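PDB 2ZKI: 199aa long hypothetical Trp repressor binding protein from Sulfolobus tokodaii, which is of unproven function but, as a flavodoxin-like protein of the Trp repressor binding family, probably binds FMN and may act as an NAD(P)H-dependent oxidoreductase. Local coordinates for residues Y14-E23 with T164-L172; G107-E115 with Q183-A191. All blocks are in the same frame, centred on the assembly; numbering follows the deposited sequence.

Interaction 1 (Y14-E23 with T164-L172); sequences YGSIVELAKE and THLGSKEEL. With SO4 (sulfate ion), chain I.
The imidazole of H165 meets S16 obliquely, its CD2 lying 3.2 Å from S16 OG, while ND1 is hydrogen-bonded to E176. The second flat group, the Y14 ring, has sulfate O4 at its edge near the ring plane; its hydroxyl reaches E42, and the backbone Y14 N donates to the same sulfate oxygen (2.9 Å). A small residue suits position 16, because its CB rests against the carbonyls of K169 and E170. S16 OG bonds a water at 2.8 Å, which also bonds G167 O and K169 O. One turn on, E19 stretches out, CG anti to the backbone N (chi1 -160°), so that OE2 receives a weak bond from L172 N (3.4 Å), and E19 CB and CG lie against L172 CD1. L172 packs against L20 at about a right angle, CD2 3.8 Å from L20 CG, and L20 CD1 meets H165 CB. E170 CG lies against the G15 backbone; a side chain on G15 would run into sulfate O1. In flavodoxin-like folds the loop after the first strand holds the FMN phosphate, and this sulfate, probably from the crystallisation liquor, is consistent with that site. Leucine packing therefore anchors the 164-172 loop to the helix, while polar links across the contact are a water bridge and one weak bond, E19 OE2 also facing E170 O, acceptor to acceptor; the loop backbone has further partners in A116, H123 and E176.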
loop_
_atom_site.group_PDB
_atom_site.type_symbol
_atom_site.label_atom_id
_atom_site.label_comp_id
_atom_site.label_asym_id
_atom_site.label_seq_id
_atom_site.Cartn_x
_atom_site.Cartn_y
_atom_site.Cartn_z
ATOM N N TYR A 14 -2.582 -19.420 -15.756
ATOM C CA TYR A 14 -2.624 -20.719 -16.419
ATOM C C TYR A 14 -2.325 -21.876 -15.459
ATOM O O TYR A 14 -2.484 -23.047 -15.822
ATOM C CB TYR A 14 -1.635 -20.744 -17.597
ATOM C CG TYR A 14 -1.782 -19.585 -18.561
ATOM C CD1 TYR A 14 -2.706 -19.634 -19.603
ATOM C CD2 TYR A 14 -1.000 -18.435 -18.427
ATOM C CE1 TYR A 14 -2.853 -18.571 -20.488
ATOM C CE2 TYR A 14 -1.138 -17.365 -19.307
ATOM C CZ TYR A 14 -2.066 -17.442 -20.337
ATOM O OH TYR A 14 -2.213 -16.392 -21.215
ATOM N N GLY A 15 -1.899 -21.546 -14.240
ATOM C CA GLY A 15 -1.464 -22.549 -13.266
ATOM C C GLY A 15 -2.425 -22.786 -12.114
ATOM O O GLY A 15 -3.614 -23.057 -12.324
ATOM N N SER A 16 -1.898 -22.687 -10.894
ATOM C CA SER A 16 -2.667 -22.937 -9.668
ATOM C C SER A 16 -3.719 -21.864 -9.369
ATOM O O SER A 16 -4.624 -22.084 -8.557
ATOM C CB SER A 16 -1.725 -23.104 -8.470
ATOM O OG SER A 16 -0.855 -21.992 -8.335
ATOM N N ILE A 17 -3.592 -20.712 -10.024
ATOM C CA ILE A 17 -4.565 -19.625 -9.898
ATOM C C ILE A 17 -5.922 -20.026 -10.497
ATOM O O ILE A 17 -6.974 -19.587 -10.021
ATOM C CB ILE A 17 -4.023 -18.293 -10.518
ATOM C CG1 ILE A 17 -4.960 -17.113 -10.232
ATOM C CG2 ILE A 17 -3.751 -18.438 -12.012
ATOM C CD1 ILE A 17 -4.713 -16.430 -8.903
ATOM N N VAL A 18 -5.879 -20.874 -11.525
ATOM C CA VAL A 18 -7.078 -21.398 -12.179
ATOM C C VAL A 18 -7.882 -22.261 -11.206
ATOM O O VAL A 18 -9.096 -22.093 -11.086
ATOM C CB VAL A 18 -6.728 -22.221 -13.451
ATOM C CG1 VAL A 18 -7.989 -22.753 -14.120
ATOM C CG2 VAL A 18 -5.916 -21.387 -14.437
ATOM N N GLU A 19 -7.202 -23.172 -10.509
ATOM C CA GLU A 19 -7.860 -24.035 -9.527
ATOM C C GLU A 19 -8.426 -23.225 -8.360
ATOM O O GLU A 19 -9.482 -23.562 -7.821
ATOM C CB GLU A 19 -6.921 -25.139 -9.023
ATOM C CG GLU A 19 -7.669 -26.330 -8.401
ATOM C CD GLU A 19 -6.754 -27.358 -7.742
ATOM O OE1 GLU A 19 -7.135 -27.885 -6.670
ATOM O OE2 GLU A 19 -5.664 -27.645 -8.290
ATOM N N LEU A 20 -7.726 -22.153 -7.986
ATOM C CA LEU A 20 -8.225 -21.210 -6.983
ATOM C C LEU A 20 -9.526 -20.543 -7.430
ATOM O O LEU A 20 -10.434 -20.336 -6.624
ATOM C CB LEU A 20 -7.171 -20.146 -6.660
ATOM C CG LEU A 20 -6.017 -20.513 -5.718
ATOM C CD1 LEU A 20 -4.934 -19.440 -5.752
ATOM C CD2 LEU A 20 -6.506 -20.737 -4.287
ATOM N N ALA A 21 -9.605 -20.221 -8.721
ATOM C CA ALA A 21 -10.783 -19.588 -9.315
ATOM C C ALA A 21 -12.002 -20.515 -9.346
ATOM O O ALA A 21 -13.129 -20.064 -9.134
ATOM C CB ALA A 21 -10.460 -19.087 -10.714
ATOM N N LYS A 22 -11.769 -21.801 -9.608
ATOM C CA LYS A 22 -12.837 -22.806 -9.619
ATOM C C LYS A 22 -13.424 -23.058 -8.229
ATOM O O LYS A 22 -14.633 -23.253 -8.088
ATOM C CB LYS A 22 -12.337 -24.124 -10.212
ATOM C CG LYS A 22 -12.316 -24.167 -11.730
ATOM C CD LYS A 22 -11.980 -25.568 -12.220
ATOM C CE LYS A 22 -11.994 -25.659 -13.737
ATOM N NZ LYS A 22 -10.796 -25.019 -14.348
ATOM N N GLU A 23 -12.559 -23.059 -7.214
ATOM C CA GLU A 23 -12.969 -23.281 -5.826
ATOM C C GLU A 23 -13.791 -22.122 -5.271
ATOM O O GLU A 23 -14.779 -22.338 -4.570
ATOM C CB GLU A 23 -11.752 -23.536 -4.937
ATOM C CG GLU A 23 -11.056 -24.869 -5.179
ATOM C CD GLU A 23 -11.860 -26.057 -4.691
ATOM O OE1 GLU A 23 -11.736 -27.142 -5.296
ATOM O OE2 GLU A 23 -12.615 -25.912 -3.705
ATOM N N THR A 164 -4.957 -17.724 -1.180
ATOM C CA THR A 164 -3.713 -17.843 -1.937
ATOM C C THR A 164 -3.271 -19.294 -2.073
ATOM O O THR A 164 -3.828 -20.186 -1.431
ATOM C CB THR A 164 -2.551 -17.034 -1.298
ATOM O OG1 THR A 164 -2.228 -17.578 -0.013
ATOM C CG2 THR A 164 -2.905 -15.552 -1.154
ATOM N N HIS A 165 -2.272 -19.514 -2.925
ATOM C CA HIS A 165 -1.581 -20.793 -3.016
ATOM C C HIS A 165 -0.083 -20.576 -2.851
ATOM O O HIS A 165 0.472 -19.612 -3.385
ATOM C CB HIS A 165 -1.874 -21.487 -4.348
ATOM C CG HIS A 165 -1.020 -22.692 -4.601
ATOM N ND1 HIS A 165 -1.216 -23.893 -3.952
ATOM C CD2 HIS A 165 0.045 -22.876 -5.417
ATOM C CE1 HIS A 165 -0.315 -24.766 -4.365
ATOM N NE2 HIS A 165 0.462 -24.174 -5.255
ATOM N N LEU A 166 0.558 -21.471 -2.101
ATOM C CA LEU A 166 2.002 -21.417 -1.880
ATOM C C LEU A 166 2.729 -22.449 -2.739
ATOM O O LEU A 166 2.342 -23.617 -2.783
ATOM C CB LEU A 166 2.341 -21.614 -0.395
ATOM C CG LEU A 166 3.817 -21.757 -0.000
ATOM C CD1 LEU A 166 4.589 -20.480 -0.265
ATOM C CD2 LEU A 166 3.966 -22.173 1.454
ATOM N N GLY A 167 3.780 -22.000 -3.419
ATOM C CA GLY A 167 4.597 -22.870 -4.261
ATOM C C GLY A 167 4.296 -22.743 -5.744
ATOM O O GLY A 167 3.319 -22.093 -6.140
ATOM N N SER A 168 5.144 -23.371 -6.561
ATOM C CA SER A 168 4.980 -23.377 -8.018
ATOM C C SER A 168 4.152 -24.572 -8.512
ATOM O O SER A 168 3.934 -24.731 -9.718
ATOM C CB SER A 168 6.344 -23.322 -8.722
ATOM O OG SER A 168 7.217 -24.328 -8.239
ATOM N N LYS A 169 3.690 -25.397 -7.570
ATOM C CA LYS A 169 2.791 -26.518 -7.866
ATOM C C LYS A 169 1.446 -26.014 -8.387
ATOM O O LYS A 169 1.100 -24.843 -8.205
ATOM C CB LYS A 169 2.572 -27.381 -6.613
ATOM C CG LYS A 169 3.824 -28.096 -6.106
ATOM C CD LYS A 169 3.629 -28.629 -4.687
ATOM C CE LYS A 169 4.952 -29.089 -4.073
ATOM N NZ LYS A 169 5.899 -27.957 -3.819
ATOM N N GLU A 170 0.694 -26.900 -9.037
ATOM C CA GLU A 170 -0.630 -26.556 -9.555
ATOM C C GLU A 170 -1.754 -27.013 -8.618
ATOM O O GLU A 170 -2.780 -26.338 -8.500
ATOM C CB GLU A 170 -0.825 -27.132 -10.961
ATOM C CG GLU A 170 -1.979 -26.510 -11.742
ATOM C CD GLU A 170 -2.103 -27.058 -13.155
ATOM O OE1 GLU A 170 -2.210 -28.296 -13.315
ATOM O OE2 GLU A 170 -2.103 -26.245 -14.108
ATOM N N GLU A 171 -1.554 -28.149 -7.953
ATOM C CA GLU A 171 -2.576 -28.736 -7.083
ATOM C C GLU A 171 -2.648 -28.026 -5.732
ATOM O O GLU A 171 -1.631 -27.860 -5.055
ATOM C CB GLU A 171 -2.332 -30.239 -6.880
ATOM C CG GLU A 171 -2.465 -31.098 -8.147
ATOM C CD GLU A 171 -1.222 -31.067 -9.038
ATOM O OE1 GLU A 171 -0.089 -31.018 -8.505
ATOM O OE2 GLU A 171 -1.379 -31.096 -10.280
ATOM N N LEU A 172 -3.855 -27.611 -5.353
ATOM C CA LEU A 172 -4.098 -26.978 -4.057
ATOM C C LEU A 172 -4.275 -28.030 -2.972
ATOM O O LEU A 172 -4.893 -29.072 -3.212
ATOM C CB LEU A 172 -5.354 -26.100 -4.108
ATOM C CG LEU A 172 -5.543 -25.048 -5.204
ATOM C CD1 LEU A 172 -6.952 -24.474 -5.137
ATOM C CD2 LEU A 172 -4.510 -23.939 -5.106
HETATM S S SO4 I . 0.650 -18.821 -13.964
HETATM O O1 SO4 I . 0.990 -20.239 -14.046
HETATM O O2 SO4 I . -0.286 -18.607 -12.862
HETATM O O3 SO4 I . 1.868 -18.046 -13.738
HETATM O O4 SO4 I . 0.022 -18.396 -15.212
HETATM O O HOH W 1 1.909 -21.981 -8.614
#

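Interaction 2 (G107-E115 with Q183-A191); sequences GKPVTFFTE and QGKRITEVA
The Q183 amide reaches the strand through NE2, which donates to F112 O (2.8 Å, 144° at the hydrogen), coming from above that carbonyl's plane, and, weakly, to T111 OG1. The other amide atom, OE1, lies 3.5 Å from F113 CB and is held by the N of A163, which fixes the rotation of the group. T111 OG1 in turn pairs with V142 O; with chi1 at -171° the hydroxyl is turned to the amide, and CG2 to I187 CB, 3.7 Å away. One threonine thus serves both polar and apolar partners. Replacing Q183 with a leucine is likely to leave A163 N and F112 O each without this partner inside a buried interface. Towards the start of the strand the contact is wholly apolar. P109 CB meets I187 CD1 at 3.7 Å and V190 CG1 at 3.8 Å, while its CG lies 4.0 Å from A191 CB, and alanine lets the proline ring come in close to the helix backbone. V190 also touches I140 of the third subunit. Segment 183-191 runs almost antiparallel to strand 109-115 (168°), their axes 8.3 Å apart at closest approach, as in a three-layer alpha/beta sandwich. Strand 109-115 lies between strands 73-79 and 140-141; helix 16-31 adjoins through I24, which touches both F113 and Q183, and F112, pointing away, packs on I127 and M130 of helix 125-130.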
loop_
_atom_site.group_PDB
_atom_site.type_symbol
_atom_site.label_atom_id
_atom_site.label_comp_id
_atom_site.label_asym_id
_atom_site.label_seq_id
_atom_site.Cartn_x
_atom_site.Cartn_y
_atom_site.Cartn_z
ATOM N N GLY A 107 -20.631 0.682 -5.853
ATOM C CA GLY A 107 -21.329 0.073 -4.727
ATOM C C GLY A 107 -21.263 -1.443 -4.683
ATOM O O GLY A 107 -21.663 -2.053 -3.689
ATOM N N LYS A 108 -20.755 -2.050 -5.755
ATOM C CA LYS A 108 -20.656 -3.507 -5.854
ATOM C C LYS A 108 -19.483 -4.046 -5.031
ATOM O O LYS A 108 -18.427 -3.415 -4.972
ATOM C CB LYS A 108 -20.522 -3.952 -7.319
ATOM C CG LYS A 108 -21.597 -3.420 -8.272
ATOM C CD LYS A 108 -22.920 -4.170 -8.152
ATOM C CE LYS A 108 -23.978 -3.585 -9.082
ATOM N NZ LYS A 108 -23.595 -3.682 -10.522
ATOM N N PRO A 109 -19.668 -5.212 -4.380
ATOM C CA PRO A 109 -18.587 -5.839 -3.617
ATOM C C PRO A 109 -17.535 -6.537 -4.485
ATOM O O PRO A 109 -17.863 -7.116 -5.523
ATOM C CB PRO A 109 -19.325 -6.861 -2.751
ATOM C CG PRO A 109 -20.515 -7.225 -3.551
ATOM C CD PRO A 109 -20.919 -5.987 -4.296
ATOM N N VAL A 110 -16.282 -6.473 -4.042
ATOM C CA VAL A 110 -15.165 -7.110 -4.733
ATOM C C VAL A 110 -14.228 -7.788 -3.732
ATOM O O VAL A 110 -13.930 -7.235 -2.671
ATOM C CB VAL A 110 -14.392 -6.102 -5.654
ATOM C CG1 VAL A 110 -13.831 -4.919 -4.862
ATOM C CG2 VAL A 110 -13.290 -6.801 -6.444
ATOM N N THR A 111 -13.788 -8.996 -4.072
ATOM C CA THR A 111 -12.812 -9.724 -3.267
ATOM C C THR A 111 -11.610 -10.132 -4.127
ATOM O O THR A 111 -11.749 -10.352 -5.334
ATOM C CB THR A 111 -13.445 -10.948 -2.536
ATOM O OG1 THR A 111 -12.503 -11.498 -1.608
ATOM C CG2 THR A 111 -13.890 -12.031 -3.519
ATOM N N PHE A 112 -10.438 -10.221 -3.504
ATOM C CA PHE A 112 -9.201 -10.479 -4.236
ATOM C C PHE A 112 -8.494 -11.749 -3.790
ATOM O O PHE A 112 -8.505 -12.105 -2.609
ATOM C CB PHE A 112 -8.242 -9.291 -4.120
ATOM C CG PHE A 112 -8.822 -7.992 -4.597
ATOM C CD1 PHE A 112 -9.296 -7.054 -3.686
ATOM C CD2 PHE A 112 -8.892 -7.703 -5.956
ATOM C CE1 PHE A 112 -9.834 -5.848 -4.120
ATOM C CE2 PHE A 112 -9.426 -6.502 -6.403
ATOM C CZ PHE A 112 -9.897 -5.570 -5.485
ATOM N N PHE A 113 -7.872 -12.420 -4.757
ATOM C CA PHE A 113 -7.072 -13.613 -4.503
ATOM C C PHE A 113 -5.819 -13.644 -5.377
ATOM O O PHE A 113 -5.792 -13.072 -6.468
ATOM C CB PHE A 113 -7.908 -14.889 -4.668
ATOM C CG PHE A 113 -8.454 -15.106 -6.058
ATOM C CD1 PHE A 113 -9.598 -14.438 -6.490
ATOM C CD2 PHE A 113 -7.847 -16.017 -6.922
ATOM C CE1 PHE A 113 -10.113 -14.657 -7.766
ATOM C CE2 PHE A 113 -8.354 -16.240 -8.199
ATOM C CZ PHE A 113 -9.489 -15.559 -8.622
ATOM N N THR A 114 -4.778 -14.307 -4.883
ATOM C CA THR A 114 -3.481 -14.307 -5.549
ATOM C C THR A 114 -2.704 -15.601 -5.288
ATOM O O THR A 114 -3.217 -16.525 -4.655
ATOM C CB THR A 114 -2.649 -13.042 -5.168
ATOM O OG1 THR A 114 -1.512 -12.932 -6.031
ATOM C CG2 THR A 114 -2.187 -13.079 -3.712
ATOM N N GLU A 115 -1.474 -15.660 -5.793
ATOM C CA GLU A 115 -0.618 -16.835 -5.678
ATOM C C GLU A 115 0.837 -16.394 -5.770
ATOM O O GLU A 115 1.172 -15.512 -6.561
ATOM C CB GLU A 115 -0.957 -17.844 -6.788
ATOM C CG GLU A 115 -0.077 -19.099 -6.847
ATOM C CD GLU A 115 1.147 -18.938 -7.749
ATOM O OE1 GLU A 115 1.022 -18.310 -8.826
ATOM O OE2 GLU A 115 2.234 -19.446 -7.384
ATOM N N GLN A 183 -14.079 -17.855 0.558
ATOM C CA GLN A 183 -14.038 -16.535 -0.074
ATOM C C GLN A 183 -15.225 -16.340 -1.016
ATOM O O GLN A 183 -15.832 -15.265 -1.045
ATOM C CB GLN A 183 -12.713 -16.315 -0.809
ATOM C CG GLN A 183 -12.485 -14.873 -1.249
ATOM C CD GLN A 183 -11.038 -14.569 -1.579
ATOM O OE1 GLN A 183 -10.337 -15.387 -2.171
ATOM N NE2 GLN A 183 -10.585 -13.381 -1.202
ATOM N N GLY A 184 -15.547 -17.391 -1.771
ATOM C CA GLY A 184 -16.725 -17.406 -2.635
ATOM C C GLY A 184 -18.017 -17.281 -1.850
ATOM O O GLY A 184 -18.963 -16.628 -2.298
ATOM N N LYS A 185 -18.054 -17.910 -0.677
ATOM C CA LYS A 185 -19.197 -17.798 0.222
ATOM C C LYS A 185 -19.289 -16.380 0.778
ATOM O O LYS A 185 -20.377 -15.815 0.885
ATOM C CB LYS A 185 -19.090 -18.813 1.363
ATOM C CG LYS A 185 -20.307 -18.855 2.276
ATOM C CD LYS A 185 -20.087 -19.779 3.461
ATOM C CE LYS A 185 -21.342 -19.863 4.319
ATOM N NZ LYS A 185 -21.165 -20.766 5.489
ATOM N N ARG A 186 -18.133 -15.815 1.110
ATOM C CA ARG A 186 -18.045 -14.493 1.714
ATOM C C ARG A 186 -18.468 -13.366 0.752
ATOM O O ARG A 186 -19.151 -12.426 1.164
ATOM C CB ARG A 186 -16.627 -14.269 2.257
ATOM C CG ARG A 186 -16.459 -13.121 3.246
ATOM C CD ARG A 186 -17.064 -13.410 4.618
ATOM N NE ARG A 186 -18.445 -12.939 4.721
ATOM C CZ ARG A 186 -18.801 -11.677 4.961
ATOM N NH1 ARG A 186 -17.886 -10.733 5.129
ATOM N NH2 ARG A 186 -20.085 -11.357 5.030
ATOM N N ILE A 187 -18.078 -13.471 -0.519
ATOM C CA ILE A 187 -18.436 -12.455 -1.520
ATOM C C ILE A 187 -19.916 -12.510 -1.906
ATOM O O ILE A 187 -20.531 -11.477 -2.170
ATOM C CB ILE A 187 -17.514 -12.503 -2.791
ATOM C CG1 ILE A 187 -17.800 -11.330 -3.742
ATOM C CG2 ILE A 187 -17.637 -13.831 -3.538
ATOM C CD1 ILE A 187 -17.371 -9.975 -3.219
ATOM N N THR A 188 -20.478 -13.717 -1.919
ATOM C CA THR A 188 -21.887 -13.923 -2.245
ATOM C C THR A 188 -22.795 -13.282 -1.196
ATOM O O THR A 188 -23.792 -12.647 -1.541
ATOM C CB THR A 188 -22.214 -15.427 -2.392
ATOM O OG1 THR A 188 -21.369 -16.000 -3.396
ATOM C CG2 THR A 188 -23.669 -15.637 -2.789
ATOM N N GLU A 189 -22.428 -13.436 0.076
ATOM C CA GLU A 189 -23.197 -12.881 1.192
ATOM C C GLU A 189 -23.321 -11.362 1.121
ATOM O O GLU A 189 -24.390 -10.808 1.380
ATOM C CB GLU A 189 -22.584 -13.298 2.532
ATOM C CG GLU A 189 -22.855 -14.748 2.911
ATOM C CD GLU A 189 -22.363 -15.102 4.302
ATOM O OE1 GLU A 189 -21.176 -14.851 4.606
ATOM O OE2 GLU A 189 -23.168 -15.642 5.093
ATOM N N VAL A 190 -22.227 -10.699 0.762
ATOM C CA VAL A 190 -22.206 -9.245 0.637
ATOM C C VAL A 190 -22.949 -8.811 -0.629
ATOM O O VAL A 190 -23.616 -7.773 -0.643
ATOM C CB VAL A 190 -20.756 -8.697 0.632
ATOM C CG1 VAL A 190 -20.746 -7.174 0.741
ATOM C CG2 VAL A 190 -19.953 -9.309 1.771
ATOM N N ALA A 191 -22.840 -9.624 -1.677
ATOM C CA ALA A 191 -23.472 -9.339 -2.962
ATOM C C ALA A 191 -24.994 -9.280 -2.872
ATOM O O ALA A 191 -25.616 -8.375 -3.435
ATOM C CB ALA A 191 -23.038 -10.356 -4.003
#

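In the fold
Interaction 2 is core: all its touching residues are buried, and it lays helix 174-195 on strand 109-115 in the sheet. Interaction 1 is only partly buried and holds the start of helix 16-31 to the loop that leads into that same helix 174-195. Both helices adjoin strand 109-115, and the two contacts meet at its C-terminal end, where E115 packs against S16 and H165. Their centres are 18 Å apart, on opposite sides of the chain's centre. Chemistry follows place: the core joins aliphatic packing to an amide bonded through both its nitrogen and its oxygen, whereas the partly buried contact pairs leucine packing with one weak carboxylate bond and a water, beside a sulfate near the probable flavin-phosphate loop.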